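Local coordinates for 3-oxoacyl-[acyl-carrier-protein] synthase 3 (Pseudomonas aeruginosa, PDB 2X3E) that probably catalyses the first condensation of bacterial fatty acid synthesis, joining an acetyl group from acetyl-CoA to malonyl-ACP to give 3-oxobutanoyl-ACP, at residues A[76-81]-A[89-94]; A[144-149]-A[209-214]; A[190-195]-A[216-221]; A[237-242]-A[318-323]; A[243-248]-A[298-303]. The protein carries 1 engineered substitution. All blocks are in the same frame, centred on the assembly; numbering follows the deposited sequence.

Contact 1: residues A[76-81]-A[89-94]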
# COMPACT_ATOMS: atom_id res chain seq x y z
N VAL A 76 -5.10 -8.93 -6.48
CA VAL A 76 -4.86 -9.41 -5.13
C VAL A 76 -4.18 -8.31 -4.32
O VAL A 76 -3.05 -7.93 -4.60
CB VAL A 76 -3.96 -10.68 -5.11
CG1 VAL A 76 -3.73 -11.13 -3.67
CG2 VAL A 76 -4.59 -11.80 -5.94
N VAL A 77 -4.87 -7.81 -3.30
CA VAL A 77 -4.34 -6.73 -2.47
C VAL A 77 -4.27 -7.18 -1.02
O VAL A 77 -5.22 -7.76 -0.50
CB VAL A 77 -5.21 -5.46 -2.61
CG1 VAL A 77 -4.79 -4.38 -1.60
CG2 VAL A 77 -5.11 -4.92 -4.04
N LEU A 78 -3.10 -6.97 -0.39
CA LEU A 78 -2.94 -7.23 1.03
C LEU A 78 -2.89 -5.92 1.79
O LEU A 78 -2.07 -5.04 1.48
CB LEU A 78 -1.66 -8.02 1.34
CG LEU A 78 -1.34 -9.36 0.68
CD1 LEU A 78 -0.46 -10.20 1.62
CD2 LEU A 78 -2.56 -10.15 0.20
N ALA A 79 -3.78 -5.79 2.77
CA ALA A 79 -3.71 -4.72 3.76
C ALA A 79 -2.89 -5.25 4.93
O ALA A 79 -3.36 -6.14 5.65
CB ALA A 79 -5.10 -4.33 4.21
N THR A 80 -1.66 -4.75 5.08
CA THR A 80 -0.73 -5.24 6.10
C THR A 80 0.31 -4.20 6.50
O THR A 80 0.66 -3.32 5.71
CB THR A 80 0.03 -6.53 5.63
OG1 THR A 80 0.73 -7.12 6.74
CG2 THR A 80 1.03 -6.24 4.51
N SER A 81 0.78 -4.30 7.75
CA SER A 81 1.93 -3.54 8.25
C SER A 81 3.10 -4.47 8.60
O SER A 81 4.09 -4.04 9.18
CB SER A 81 1.53 -2.74 9.49
OG SER A 81 0.38 -1.96 9.25
N ALA A 89 6.57 -5.97 -2.09
CA ALA A 89 5.33 -6.28 -1.41
C ALA A 89 5.14 -7.79 -1.28
O ALA A 89 5.79 -8.59 -1.97
CB ALA A 89 4.15 -5.65 -2.17
N THR A 90 4.25 -8.19 -0.38
CA THR A 90 3.93 -9.60 -0.17
C THR A 90 2.85 -10.10 -1.14
O THR A 90 2.82 -11.28 -1.49
CB THR A 90 3.47 -9.82 1.29
OG1 THR A 90 4.55 -9.43 2.16
CG2 THR A 90 3.11 -11.28 1.57
N ALA A 91 1.99 -9.19 -1.60
CA ALA A 91 0.84 -9.53 -2.44
C ALA A 91 1.20 -10.28 -3.72
O ALA A 91 0.54 -11.27 -4.06
CB ALA A 91 0.03 -8.28 -2.76
N PRO A 92 2.25 -9.84 -4.44
CA PRO A 92 2.58 -10.61 -5.66
C PRO A 92 2.87 -12.09 -5.37
O PRO A 92 2.36 -12.96 -6.09
CB PRO A 92 3.80 -9.89 -6.22
CG PRO A 92 3.65 -8.48 -5.72
CD PRO A 92 3.05 -8.61 -4.35
N ARG A 93 3.67 -12.37 -4.34
CA ARG A 93 3.99 -13.75 -3.98
C ARG A 93 2.73 -14.53 -3.62
O ARG A 93 2.55 -15.67 -4.06
CB ARG A 93 5.00 -13.83 -2.82
CG ARG A 93 5.48 -15.26 -2.53
CD ARG A 93 6.49 -15.33 -1.39
NE ARG A 93 6.96 -16.70 -1.18
CZ ARG A 93 7.92 -17.05 -0.33
NH1 ARG A 93 8.53 -16.14 0.41
NH2 ARG A 93 8.27 -18.33 -0.21
N VAL A 94 1.85 -13.91 -2.84
CA VAL A 94 0.60 -14.55 -2.46
C VAL A 94 -0.26 -14.85 -3.70
O VAL A 94 -0.76 -15.96 -3.86
CB VAL A 94 -0.18 -13.69 -1.44
CG1 VAL A 94 -1.56 -14.28 -1.19
CG2 VAL A 94 0.62 -13.58 -0.13
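Thr-90 opens the meeting with Leu-78 through its methyl: CG2 lies 3.7 Å from Leu-78 CD1, the two side chains crossing at about a right angle. That methyl stands anti to the backbone N, on the carbonyl side, while the hydroxyl OG1 swings back beside the N (chi1 -60°) and is hydrogen-bonded to the backbone N of Asp-84. One branch of the threonine thus serves the apolar contact and the other the preceding loop. The backbone N atoms of Thr-90 and Ala-91 are held in turn by the two carboxylate oxygens of Asp-107, on the neighbouring strand 104-109.

Ala-91 comes closest to the strand backbone. Its CB sits 3.6 Å from Val-76 O and 3.9 Å from Leu-78 CG, and Leu-78 CG also rests 3.8 Å from Ala-91 CA. With so small a side chain at this point, the CA atoms of Leu-78 and Ala-91 approach to 5.6 Å. The pair belongs to a beta-alpha-beta unit of the thiolase-like fold: strand 75-79 leads into helix 91-97, which packs on the sheet before the chain returns as the parallel strand 104-109.

One turn further along the helix, Val-94 adds its CG2 methyl, 4.0 Å from Leu-78 CD1, and its backbone N is hydrogen-bonded to Thr-90 O. CD1 of the leucine is therefore touched by methyls from Thr-90 and Val-94, whereas CG faces Ala-91. On the strand side, Leu-78 also packs against Val-137 and Val-139 of strand 133-140 and Ala-57 of helix 53-68, and Pro-92 of the helix packs on Gly-313 of the second subunit.

Contact 2: residues A[144-149]-A[209-214]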
# COMPACT_ATOMS: atom_id res chain seq x y z
N HIS A 144 5.35 -10.95 15.85
CA HIS A 144 6.77 -10.89 15.47
C HIS A 144 7.42 -9.57 15.89
O HIS A 144 8.64 -9.50 16.02
CB HIS A 144 6.97 -11.07 13.96
CG HIS A 144 6.59 -12.43 13.47
ND1 HIS A 144 5.93 -12.62 12.27
CD2 HIS A 144 6.79 -13.66 14.00
CE1 HIS A 144 5.74 -13.92 12.09
NE2 HIS A 144 6.24 -14.57 13.12
N THR A 145 6.60 -8.54 16.10
CA THR A 145 7.06 -7.17 16.31
C THR A 145 6.95 -6.71 17.77
O THR A 145 7.29 -5.57 18.08
CB THR A 145 6.25 -6.18 15.43
OG1 THR A 145 4.94 -5.99 15.99
CG2 THR A 145 6.10 -6.72 14.00
N LEU A 146 6.48 -7.58 18.66
CA LEU A 146 6.28 -7.19 20.05
C LEU A 146 7.55 -7.36 20.86
O LEU A 146 8.34 -8.27 20.61
CB LEU A 146 5.15 -8.02 20.67
CG LEU A 146 3.79 -7.90 19.98
CD1 LEU A 146 2.71 -8.69 20.73
CD2 LEU A 146 3.36 -6.43 19.82
N ASP A 147 7.74 -6.46 21.83
CA ASP A 147 8.79 -6.60 22.82
C ASP A 147 8.47 -7.84 23.66
O ASP A 147 7.39 -7.89 24.26
CB ASP A 147 8.83 -5.35 23.70
CG ASP A 147 9.98 -5.35 24.70
OD1 ASP A 147 10.57 -6.42 25.00
OD2 ASP A 147 10.29 -4.26 25.21
N PRO A 148 9.38 -8.83 23.70
CA PRO A 148 9.17 -10.04 24.51
C PRO A 148 8.83 -9.76 25.97
O PRO A 148 8.14 -10.56 26.60
CB PRO A 148 10.51 -10.77 24.42
CG PRO A 148 11.11 -10.31 23.16
CD PRO A 148 10.66 -8.89 22.97
N ALA A 149 9.33 -8.65 26.50
CA ALA A 149 9.18 -8.33 27.92
C ALA A 149 7.95 -7.47 28.22
O ALA A 149 7.68 -7.17 29.38
CB ALA A 149 10.43 -7.61 28.41
N ASN A 209 13.40 -3.24 16.80
CA ASN A 209 12.34 -2.28 16.47
C ASN A 209 10.97 -2.84 16.86
O ASN A 209 10.30 -3.52 16.06
CB ASN A 209 12.40 -1.86 14.99
CG ASN A 209 12.25 -3.03 14.02
OD1 ASN A 209 12.89 -4.07 14.17
ND2 ASN A 209 11.42 -2.84 13.00
N TYR A 210 10.56 -2.57 18.09
CA TYR A 210 9.34 -3.14 18.66
C TYR A 210 8.16 -2.19 18.57
O TYR A 210 8.33 -0.96 18.62
CB TYR A 210 9.55 -3.52 20.13
CG TYR A 210 10.62 -4.56 20.40
CD1 TYR A 210 11.54 -4.38 21.42
CD2 TYR A 210 10.70 -5.73 19.64
CE1 TYR A 210 12.53 -5.33 21.69
CE2 TYR A 210 11.68 -6.69 19.89
CZ TYR A 210 12.59 -6.48 20.92
OH TYR A 210 13.56 -7.42 21.19
N PHE A 211 6.97 -2.76 18.46
CA PHE A 211 5.75 -1.97 18.48
C PHE A 211 5.57 -1.33 19.85
O PHE A 211 5.77 -1.98 20.88
CB PHE A 211 4.53 -2.84 18.17
CG PHE A 211 3.22 -2.11 18.29
CD1 PHE A 211 2.40 -2.30 19.39
CD2 PHE A 211 2.81 -1.22 17.31
CE1 PHE A 211 1.20 -1.63 19.51
CE2 PHE A 211 1.61 -0.55 17.42
CZ PHE A 211 0.80 -0.74 18.52
N ARG A 212 5.21 -0.04 19.86
CA ARG A 212 4.85 0.65 21.08
C ARG A 212 3.54 1.40 20.90
O ARG A 212 3.22 1.86 19.80
CB ARG A 212 5.96 1.61 21.54
CG ARG A 212 6.28 2.76 20.61
CD ARG A 212 7.07 3.84 21.35
NE ARG A 212 7.75 4.77 20.45
CZ ARG A 212 7.17 5.78 19.81
NH1 ARG A 212 5.87 6.03 19.93
NH2 ARG A 212 7.91 6.56 19.02
N MET A 213 2.79 1.52 21.99
CA MET A 213 1.56 2.29 21.98
C MET A 213 1.33 3.00 23.31
O MET A 213 1.65 2.47 24.37
CB MET A 213 0.35 1.40 21.66
CG MET A 213 0.05 0.33 22.70
SD MET A 213 -1.32 -0.74 22.20
CE MET A 213 -2.58 0.47 21.80
N ASP A 214 0.77 4.21 23.20
CA ASP A 214 0.30 4.97 24.35
C ASP A 214 -1.14 4.52 24.63
O ASP A 214 -2.09 5.10 24.12
CB ASP A 214 0.36 6.47 24.02
CG ASP A 214 0.10 7.36 25.22
OD1 ASP A 214 -0.69 6.97 26.11
OD2 ASP A 214 0.68 8.46 25.26
O HOH W 1 5.54 -4.48 22.01
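Tyr-210 turns its CG anti to the carbonyl carbon (chi1 -61°), laying its ring flat against Asp-147, while Phe-211 carries its CG anti to the backbone N, leading its ring away from the loop 144-149. This loop of the thiolase-like fold, after strand 133-140, is joined here to the chain entering the short strand 212-213. Thr-145 O accepts a nearly straight hydrogen bond from Phe-211 N (2.9 Å, 164° at the hydrogen) and also meets Tyr-210 CA in a CA-H...O contact. Asp-147 CA stands over the centre of the Tyr-210 ring, 3.7 Å from its centroid, a CH-pi contact; the aspartate carboxylate runs nearly parallel to the ring, the two planes inclined by 19°. Pro-148 CD adds an apolar touch at Tyr-210 CZ (3.7 Å). Leu-146 CD2 packs 4.1 Å from Phe-211 CB, the two side chains pointing the same way. The Phe-211 ring meets Phe-142 edge-to-face, and its side chain lies about 7 Å from that of Asn-280, a predicted active-site residue. A water bridges the backbones, accepting from Asp-147 N at 3.0 Å and donating to Phe-211 O at 2.8 Å.

Contact 3: residues A[190-195]-A[216-221]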
# COMPACT_ATOMS: atom_id res chain seq x y z
N ASP A 190 2.75 9.63 16.20
CA ASP A 190 3.66 9.00 17.16
C ASP A 190 2.96 8.14 18.22
O ASP A 190 3.63 7.48 19.02
CB ASP A 190 4.51 10.06 17.85
CG ASP A 190 3.66 11.09 18.58
OD1 ASP A 190 2.89 11.81 17.90
OD2 ASP A 190 3.78 11.19 19.82
N LEU A 191 1.62 8.15 18.26
CA LEU A 191 0.89 7.43 19.33
C LEU A 191 1.01 5.90 19.29
O LEU A 191 1.10 5.26 20.33
CB LEU A 191 -0.60 7.81 19.33
CG LEU A 191 -1.05 9.12 19.97
CD1 LEU A 191 -2.57 9.13 20.07
CD2 LEU A 191 -0.43 9.33 21.37
N LEU A 192 0.95 5.34 18.08
CA LEU A 192 1.09 3.90 17.84
C LEU A 192 2.17 3.74 16.79
O LEU A 192 2.03 4.27 15.68
CB LEU A 192 -0.21 3.31 17.29
CG LEU A 192 -1.51 3.44 18.09
CD1 LEU A 192 -2.70 3.71 17.17
CD2 LEU A 192 -1.76 2.19 18.93
N MET A 193 3.23 3.01 17.10
CA MET A 193 4.35 2.90 16.17
C MET A 193 5.20 1.65 16.30
O MET A 193 5.51 1.20 17.39
CB MET A 193 5.27 4.12 16.31
CG MET A 193 6.13 4.37 15.08
SD MET A 193 7.17 5.79 15.32
CE MET A 193 8.33 5.13 16.50
N THR A 194 5.59 1.11 15.14
CA THR A 194 6.68 0.15 15.03
C THR A 194 7.74 0.82 14.17
O THR A 194 7.54 1.01 12.98
CB THR A 194 6.23 -1.15 14.35
OG1 THR A 194 5.13 -1.70 15.08
CG2 THR A 194 7.37 -2.17 14.32
N PRO A 195 8.87 1.21 14.78
CA PRO A 195 9.88 1.92 14.00
C PRO A 195 10.48 1.07 12.88
O PRO A 195 10.43 -0.16 12.93
CB PRO A 195 10.96 2.27 15.03
CG PRO A 195 10.31 2.14 16.36
CD PRO A 195 9.19 1.16 16.22
N LYS A 216 -3.38 4.56 27.19
CA LYS A 216 -4.35 5.52 27.72
C LYS A 216 -4.82 6.49 26.64
O LYS A 216 -6.03 6.64 26.42
CB LYS A 216 -3.76 6.30 28.90
CG LYS A 216 -4.77 7.19 29.62
CD LYS A 216 -4.34 7.51 31.05
CE LYS A 216 -5.50 8.07 31.87
NZ LYS A 216 -5.22 8.02 33.33
N ALA A 217 -3.87 7.12 25.96
CA ALA A 217 -4.17 8.09 24.90
C ALA A 217 -4.89 7.47 23.70
O ALA A 217 -5.63 8.16 22.99
CB ALA A 217 -2.89 8.77 24.44
N VAL A 218 -4.67 6.18 23.46
CA VAL A 218 -5.31 5.49 22.35
C VAL A 218 -6.75 5.08 22.69
O VAL A 218 -7.62 5.16 21.81
CB VAL A 218 -4.47 4.28 21.89
CG1 VAL A 218 -5.26 3.40 20.94
CG2 VAL A 218 -3.19 4.75 21.22
N PHE A 219 -7.02 4.68 23.94
CA PHE A 219 -8.35 4.19 24.33
C PHE A 219 -9.47 5.18 24.01
O PHE A 219 -10.33 4.89 23.17
CB PHE A 219 -8.45 3.85 25.82
CG PHE A 219 -9.87 3.62 26.30
CD1 PHE A 219 -10.57 2.48 25.93
CD2 PHE A 219 -10.52 4.57 27.09
CE1 PHE A 219 -11.89 2.27 26.34
CE2 PHE A 219 -11.84 4.37 27.50
CZ PHE A 219 -12.52 3.21 27.13
N GLY A 220 -9.45 6.31 24.70
CA GLY A 220 -10.52 7.30 24.61
C GLY A 220 -10.75 7.75 23.19
O GLY A 220 -11.90 7.86 22.73
N GLN A 221 -9.66 7.99 22.48
CA GLN A 221 -9.74 8.47 21.11
C GLN A 221 -10.29 7.40 20.18
O GLN A 221 -11.13 7.70 19.32
CB GLN A 221 -8.37 8.95 20.62
CG GLN A 221 -8.50 10.00 19.54
CD GLN A 221 -7.18 10.57 19.08
OE1 GLN A 221 -7.08 11.05 17.95
NE2 GLN A 221 -6.17 10.55 19.95
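Leu-191, next to strand 192-195 in the chain, points toward helix 215-237, and its side chain can be followed outward atom by atom. CB lies a loose 4.4 Å from Val-218 CG2. With CG set beside the backbone N (chi1 -80°), the fork there splits between two residues one helical turn apart: CD2 meets Ala-217 CB at 4.0 Å, and CD1 lies 3.9 Å from Gln-221 NE2. The glutamine crosses the leucine obliquely with its chain extended, and the touch is one of packing; its amide has polar partners elsewhere, OE1 being hydrogen-bonded to NE2 of Gln-188 and of Gln-225.

Leu-192 supplies the more buried half. The end of its side chain comes over to Val-218, whose CG2 is 3.7 Å from Leu-192 CD2 and 3.8 Å from Leu-192 CG. That one methyl meets both leucines, loosely at Leu-191 CB and closely at Leu-192 CD2. Met-213, on the neighbouring strand 212-213, packs against Leu-192 and Val-218 and adds to the same apolar cluster.

Thr-194 and Pro-195 pair antiparallel with a strand of the second subunit, and the Leu-192 side chain lies about 7 Å from that of Asn-280, a predicted active-site residue. This is a small antiparallel sheet, continued across the dimer interface, packed on the long helix 215-237 near the predicted active site of a thiolase-like enzyme.

Contact 4: residues A[237-242]-A[318-323]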
# COMPACT_ATOMS: atom_id res chain seq x y z
N VAL A 237 -25.74 7.13 4.26
CA VAL A 237 -26.57 6.09 3.65
C VAL A 237 -28.04 6.21 4.08
O VAL A 237 -28.91 5.52 3.54
CB VAL A 237 -26.00 4.69 3.94
CG1 VAL A 237 -26.38 4.22 5.34
CG2 VAL A 237 -26.44 3.69 2.87
N GLY A 238 -28.31 7.09 5.04
CA GLY A 238 -29.67 7.36 5.49
C GLY A 238 -30.21 6.31 6.45
O GLY A 238 -31.40 6.00 6.42
N TRP A 239 -29.33 5.77 7.30
CA TRP A 239 -29.73 4.86 8.36
C TRP A 239 -29.63 5.56 9.71
O TRP A 239 -28.76 6.39 9.92
CB TRP A 239 -28.83 3.62 8.42
CG TRP A 239 -28.87 2.75 7.22
CD1 TRP A 239 -29.82 2.74 6.23
CD2 TRP A 239 -27.92 1.74 6.88
NE1 TRP A 239 -29.50 1.79 5.29
CE2 TRP A 239 -28.35 1.16 5.66
CE3 TRP A 239 -26.75 1.27 7.48
CZ2 TRP A 239 -27.64 0.13 5.04
CZ3 TRP A 239 -26.04 0.25 6.85
CH2 TRP A 239 -26.50 -0.31 5.65
N GLN A 240 -30.54 5.22 10.61
CA GLN A 240 -30.40 5.57 12.02
C GLN A 240 -29.57 4.47 12.67
O GLN A 240 -29.44 3.38 12.11
CB GLN A 240 -31.76 5.66 12.70
CG GLN A 240 -32.68 6.74 12.15
CD GLN A 240 -34.03 6.76 12.84
OE1 GLN A 240 -34.14 6.45 14.03
NE2 GLN A 240 -35.07 7.12 12.09
N ALA A 241 -29.03 4.74 13.85
CA ALA A 241 -28.27 3.71 14.58
C ALA A 241 -29.13 2.46 14.78
O ALA A 241 -28.63 1.35 14.63
CB ALA A 241 -27.78 4.25 15.92
N SER A 242 -30.41 2.64 15.10
CA SER A 242 -31.34 1.52 15.31
C SER A 242 -31.55 0.65 14.07
O SER A 242 -31.99 -0.49 14.20
CB SER A 242 -32.69 2.03 15.83
OG SER A 242 -33.32 2.89 14.90
N SER A 318 -14.94 4.03 7.88
CA SER A 318 -16.03 3.07 7.93
C SER A 318 -16.62 2.86 6.54
O SER A 318 -16.44 3.68 5.65
CB SER A 318 -17.13 3.54 8.88
OG SER A 318 -16.60 3.90 10.15
N VAL A 319 -17.30 1.73 6.39
CA VAL A 319 -17.98 1.35 5.14
C VAL A 319 -19.33 0.75 5.49
O VAL A 319 -19.42 -0.07 6.41
CB VAL A 319 -17.20 0.28 4.37
CG1 VAL A 319 -17.77 0.11 2.96
CG2 VAL A 319 -15.72 0.62 4.31
N ALA A 320 -20.38 1.15 4.77
CA ALA A 320 -21.71 0.58 4.94
C ALA A 320 -21.99 -0.39 3.79
O ALA A 320 -21.63 -0.12 2.66
CB ALA A 320 -22.77 1.67 4.95
N LEU A 321 -22.64 -1.50 4.11
CA LEU A 321 -23.13 -2.44 3.10
C LEU A 321 -24.27 -3.26 3.69
O LEU A 321 -24.44 -3.31 4.91
CB LEU A 321 -22.00 -3.38 2.64
CG LEU A 321 -21.49 -4.44 3.63
CD1 LEU A 321 -20.64 -5.50 2.90
CD2 LEU A 321 -20.68 -3.81 4.78
N ARG A 322 -25.08 -3.87 2.83
CA ARG A 322 -26.01 -4.90 3.29
C ARG A 322 -25.32 -6.24 3.10
O ARG A 322 -24.70 -6.48 2.06
CB ARG A 322 -27.33 -4.84 2.52
CG ARG A 322 -28.15 -3.59 2.85
CD ARG A 322 -29.50 -3.58 2.14
NE ARG A 322 -29.34 -3.74 0.70
CZ ARG A 322 -29.89 -4.70 -0.05
NH1 ARG A 322 -30.70 -5.62 0.48
NH2 ARG A 322 -29.65 -4.72 -1.36
N TRP A 323 -25.38 -7.09 4.12
CA TRP A 323 -24.60 -8.33 4.12
C TRP A 323 -25.22 -9.32 3.13
O TRP A 323 -26.43 -9.55 3.17
CB TRP A 323 -24.53 -8.94 5.52
CG TRP A 323 -23.67 -10.18 5.58
CD1 TRP A 323 -24.09 -11.46 5.77
CD2 TRP A 323 -22.25 -10.24 5.42
NE1 TRP A 323 -23.01 -12.32 5.75
CE2 TRP A 323 -21.87 -11.59 5.53
CE3 TRP A 323 -21.26 -9.28 5.19
CZ2 TRP A 323 -20.54 -12.00 5.43
CZ3 TRP A 323 -19.94 -9.69 5.09
CH2 TRP A 323 -19.60 -11.05 5.20
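The turn that ends the long helix 215-237 packs here on strand 315-322, part of the mixed sheet in the C-terminal half of this thiolase-like protein. Trp-239 does most of the touching. Its first torsion (chi1 -63°) holds CG beside the backbone N and sends the indole from the loop to the strand with its six-membered ring leading. CZ3 packs 4.0 Å from Ala-320 CB, and the neighbouring CH2 comes 3.7 Å from Leu-321 O, a backbone oxygen that lies in the plane of the indole, at its edge. Next round the rim, CZ2 lies 4.3 Å from Arg-322 CG, so three consecutive rim carbons meet three consecutive strand residues.

Val-237, at the end of the helix, covers one face of the same indole: in the conformer given here, one of two, its CG1 methyl stands 3.3 Å above the ring plane, offset toward the rim. In that conformer the methyl also approaches the strand, 4.4 Å from Ala-320 CB. Gly-238, with positive phi (79°), is the first residue to leave the helical conformation, and the chain turns there into the loop.

Leu-178 of strand 177-184 touches both Val-237 and Trp-239, while Asn-304 of strand 304-311 touches Trp-239 and Arg-322; the indole thus spans the strand between its two neighbours in the sheet. The contact is a helix-to-strand connection folded onto its sheet, within the layered alpha-beta architecture of the thiolase-like fold and away from the predicted catalytic residues.

Contact 5: residues A[243-248]-A[298-303]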
# COMPACT_ATOMS: atom_id res chain seq x y z
N ASP A 243 -31.27 1.18 12.88
CA ASP A 243 -31.41 0.43 11.62
C ASP A 243 -30.26 -0.55 11.39
O ASP A 243 -30.37 -1.45 10.55
CB ASP A 243 -31.47 1.36 10.41
CG ASP A 243 -32.73 2.20 10.35
OD1 ASP A 243 -33.82 1.70 10.71
OD2 ASP A 243 -32.62 3.36 9.90
N LEU A 244 -29.16 -0.36 12.11
CA LEU A 244 -27.99 -1.24 11.99
C LEU A 244 -28.26 -2.61 12.60
O LEU A 244 -28.66 -2.69 13.77
CB LEU A 244 -26.77 -0.64 12.71
CG LEU A 244 -25.64 0.02 11.96
CD1 LEU A 244 -24.52 0.30 12.96
CD2 LEU A 244 -25.14 -0.83 10.79
N HIS A 245 -28.05 -3.66 11.83
CA HIS A 245 -28.13 -5.02 12.35
C HIS A 245 -26.77 -5.47 12.89
O HIS A 245 -26.70 -6.16 13.90
CB HIS A 245 -28.58 -6.01 11.26
CG HIS A 245 -30.02 -5.87 10.87
ND1 HIS A 245 -30.43 -5.07 9.83
CD2 HIS A 245 -31.14 -6.44 11.37
CE1 HIS A 245 -31.74 -5.15 9.71
NE2 HIS A 245 -32.20 -5.97 10.63
N HIS A 246 -25.71 -5.07 12.19
CA HIS A 246 -24.35 -5.55 12.48
C HIS A 246 -23.32 -4.43 12.44
O HIS A 246 -23.15 -3.76 11.42
CB HIS A 246 -23.94 -6.63 11.49
CG HIS A 246 -24.97 -7.70 11.30
ND1 HIS A 246 -25.33 -8.56 12.30
CD2 HIS A 246 -25.70 -8.04 10.21
CE1 HIS A 246 -26.26 -9.38 11.85
NE2 HIS A 246 -26.50 -9.09 10.58
N LEU A 247 -22.62 -4.24 13.55
CA LEU A 247 -21.47 -3.37 13.61
C LEU A 247 -20.23 -4.24 13.81
O LEU A 247 -20.16 -5.00 14.79
CB LEU A 247 -21.60 -2.39 14.77
CG LEU A 247 -20.47 -1.35 14.90
CD1 LEU A 247 -20.33 -0.52 13.63
CD2 LEU A 247 -20.73 -0.46 16.12
N VAL A 248 -19.29 -4.15 12.88
CA VAL A 248 -18.07 -4.95 12.92
C VAL A 248 -16.86 -4.01 13.01
O VAL A 248 -16.32 -3.58 11.99
CB VAL A 248 -17.92 -5.87 11.70
CG1 VAL A 248 -16.81 -6.87 11.94
CG2 VAL A 248 -19.22 -6.58 11.41
N ILE A 298 -24.65 -15.55 13.05
CA ILE A 298 -25.07 -14.25 13.57
C ILE A 298 -25.48 -13.31 12.43
O ILE A 298 -26.40 -12.51 12.58
CB ILE A 298 -23.93 -13.60 14.39
CG1 ILE A 298 -23.86 -14.22 15.79
CG2 ILE A 298 -24.10 -12.08 14.48
CD1 ILE A 298 -22.61 -13.84 16.55
N LEU A 299 -24.82 -13.44 11.28
CA LEU A 299 -24.98 -12.49 10.19
C LEU A 299 -26.22 -12.77 9.37
O LEU A 299 -26.41 -13.88 8.87
CB LEU A 299 -23.75 -12.51 9.28
CG LEU A 299 -22.41 -12.26 9.97
CD1 LEU A 299 -21.28 -12.29 8.97
CD2 LEU A 299 -22.44 -10.94 10.74
N ARG A 300 -27.07 -11.75 9.23
CA ARG A 300 -28.34 -11.86 8.53
C ARG A 300 -28.19 -11.58 7.05
O ARG A 300 -27.55 -10.60 6.67
CB ARG A 300 -29.33 -10.83 9.07
CG ARG A 300 -29.87 -11.08 10.45
CD ARG A 300 -30.72 -9.89 10.89
NE ARG A 300 -31.70 -9.48 9.87
CZ ARG A 300 -33.00 -9.80 9.87
NH1 ARG A 300 -33.54 -10.53 10.85
NH2 ARG A 300 -33.77 -9.37 8.88
N ASP A 301 -28.81 -12.41 6.21
CA ASP A 301 -28.92 -12.13 4.78
C ASP A 301 -29.56 -10.75 4.59
O ASP A 301 -30.68 -10.53 5.03
CB ASP A 301 -29.80 -13.18 4.08
CG ASP A 301 -29.29 -14.61 4.24
OD1 ASP A 301 -28.08 -14.81 4.42
OD2 ASP A 301 -30.13 -15.54 4.18
N GLY A 302 -28.84 -9.83 3.96
CA GLY A 302 -29.37 -8.49 3.68
C GLY A 302 -29.39 -7.54 4.88
O GLY A 302 -29.93 -6.44 4.78
N GLY A 303 -28.80 -7.96 5.99
CA GLY A 303 -28.75 -7.12 7.19
C GLY A 303 -27.91 -5.88 6.98
O GLY A 303 -26.86 -5.92 6.32
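His-246 is the tight centre of this contact and His-245 its more open flank. The buried imidazole of His-246 enters the loop 298-303 and takes a nearly straight hydrogen bond on NE2 from Arg-300 N (3.0 Å, 172° at the hydrogen), the donor tilted 34° from the ring plane. Leu-299 CD2 sits over the centre of one face, 4.1 Å from the ring centroid, a CH-pi contact; the CB of His-245 covers the opposite face, nearer its rim. Ile-298 O comes within 3.2 Å of His-246 CE1, and Arg-300 CB lies in the ring plane at the edge.

Toward solvent the packing is flatter and looser. The Arg-300 chain bends at its third torsion, bringing its guanidinium nearly parallel to the His-245 ring, the planes 10° apart, with His-245 NE2 over the guanidinium face. The closest approach is Arg-300 NE to His-245 CD2, at 3.4 Å. His-245 ND1 is hydrogen-bonded to the backbone N of Asn-304, which fixes the turn of this ring.

The type II turn from Arg-300 to Gly-303 is closed by a hydrogen bond from Gly-303 N to Arg-300 O, and Gly-303 CA passes 3.7 Å from His-245 ND1, so the turn backbone lies close against the ring. Because NE2 of His-246 accepts from a backbone N-H, that ring is probably neutral with its proton on ND1, and the nearby arginine may also disfavour a second proton.

Contact 1 is fully buried, a mainly apolar packing of a helix on the five-stranded sheet, whereas contacts 2 to 5 are partly buried, with exposed residues at Pro-148 and Arg-300. Contacts 2 and 3 touch: Arg-212 N probably bonds to Met-193 O across the small two-stranded sheet, and both lie near the predicted active site and, like contact 1, against the second subunit. Contacts 4 and 5 share the four-stranded sheet at the far end from contact 2, joined by probable hydrogen bonds of the Trp-323 backbone to Gly-302 and Gly-303. Contact 2 uses a backbone-to-backbone bond between loops, contact 5 a backbone N-H to a strand histidine, while contacts 1, 3 and 4 rely on packing.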